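Local structure of lipid-transfer protein (Thermomonospora curvata, 6OK1) at residues A[351-354]-A[355-359]. The protein is a lipid-transfer protein of the thiolase superfamily, with N-terminal and C-terminal thiolase-type halves. Sequence-based numbering, arbitrary orientation.
Sequences IAEA and VRLVR
E353 and R356, three residues apart on helix 348-359, form an intrahelical i to i+3 salt bridge. NH1 of R356 gives a hydrogen bond to OE1 of E353 at 3.0 Å, with an N-H...O angle of 149°. OE1 takes it on its anti lone pair, while the oxygen stays near the guanidinium plane; the two planar groups are turned 49° apart. R356 reaches back with an extended chain from CG to NE, and E353, bent at chi2 (68°), lies across it at about a right angle. The other carboxylate oxygen, OE2, is hydrogen-bonded to T335 and S362, so both oxygens of the group are held.

Four backbone bonds of the i to i+4 alpha-helical pattern link the two segments: V355 N to I351 O, R356 N to A352 O, L357 N to E353 O (2.9 Å) and V358 N to A354 O (3.1 Å). L357 also meets the carboxylate, its CG 4.0 Å from OE2 of E353.

The helix packs against the central mixed sheet of the thiolase-like fold: A354 and L357 rest on strand 371-375, V355 and V358 touch L387 of strand 382-388, and I351 and V355 reach I10 of strand 8-15.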
# COMPACT_ATOMS: atom_id res chain seq x y z
N ILE A 351 -8.51 -16.51 8.20
CA ILE A 351 -7.30 -17.29 7.93
C ILE A 351 -6.88 -18.02 9.19
O ILE A 351 -6.50 -19.19 9.14
CB ILE A 351 -6.18 -16.37 7.37
CG1 ILE A 351 -6.65 -15.66 6.10
CG2 ILE A 351 -4.94 -17.19 7.07
CD1 ILE A 351 -5.70 -14.58 5.55
N ALA A 352 -6.96 -17.36 10.34
CA ALA A 352 -6.60 -18.02 11.59
C ALA A 352 -7.47 -19.25 11.83
O ALA A 352 -6.97 -20.29 12.27
CB ALA A 352 -6.72 -17.04 12.74
N GLU A 353 -8.78 -19.15 11.57
CA GLU A 353 -9.65 -20.30 11.76
C GLU A 353 -9.25 -21.44 10.84
O GLU A 353 -9.25 -22.61 11.24
CB GLU A 353 -11.12 -19.93 11.53
CG GLU A 353 -12.10 -21.11 11.52
CD GLU A 353 -12.26 -21.80 12.88
OE1 GLU A 353 -11.76 -21.30 13.91
OE2 GLU A 353 -12.92 -22.85 12.91
N ALA A 354 -8.89 -21.13 9.59
CA ALA A 354 -8.42 -22.16 8.67
C ALA A 354 -7.20 -22.87 9.22
O ALA A 354 -7.06 -24.10 9.08
CB ALA A 354 -8.11 -21.52 7.31
N VAL A 355 -6.31 -22.12 9.85
CA VAL A 355 -5.14 -22.72 10.47
C VAL A 355 -5.56 -23.68 11.58
O VAL A 355 -5.06 -24.81 11.69
CB VAL A 355 -4.20 -21.62 11.01
CG1 VAL A 355 -3.09 -22.22 11.89
CG2 VAL A 355 -3.58 -20.80 9.84
N ARG A 356 -6.51 -23.26 12.42
CA ARG A 356 -6.99 -24.15 13.47
C ARG A 356 -7.59 -25.42 12.90
O ARG A 356 -7.37 -26.52 13.43
CB ARG A 356 -8.02 -23.44 14.35
CG ARG A 356 -7.46 -22.31 15.16
CD ARG A 356 -8.57 -21.76 16.08
NE ARG A 356 -8.27 -20.42 16.50
CZ ARG A 356 -8.83 -19.32 16.03
NH1 ARG A 356 -9.83 -19.34 15.14
NH2 ARG A 356 -8.40 -18.18 16.51
N LEU A 357 -8.35 -25.30 11.81
CA LEU A 357 -8.95 -26.48 11.21
C LEU A 357 -7.87 -27.47 10.77
O LEU A 357 -7.98 -28.68 11.02
CB LEU A 357 -9.84 -26.07 10.03
CG LEU A 357 -11.16 -25.38 10.38
CD1 LEU A 357 -11.77 -24.69 9.13
CD2 LEU A 357 -12.14 -26.35 10.95
N VAL A 358 -6.79 -26.96 10.15
CA VAL A 358 -5.69 -27.84 9.75
C VAL A 358 -5.02 -28.45 10.97
O VAL A 358 -4.68 -29.65 10.98
CB VAL A 358 -4.68 -27.07 8.88
CG1 VAL A 358 -3.43 -27.93 8.61
CG2 VAL A 358 -5.32 -26.66 7.56
N ARG A 359 -4.81 -27.66 12.02
CA ARG A 359 -4.22 -28.15 13.26
C ARG A 359 -5.12 -29.14 13.98
O ARG A 359 -4.62 -29.95 14.76
CB ARG A 359 -3.92 -26.98 14.21
CG ARG A 359 -2.85 -26.03 13.77
CD ARG A 359 -2.77 -24.85 14.74
NE ARG A 359 -1.65 -23.96 14.49
CZ ARG A 359 -1.36 -22.90 15.24
NH1 ARG A 359 -2.11 -22.63 16.30
NH2 ARG A 359 -0.33 -22.14 14.93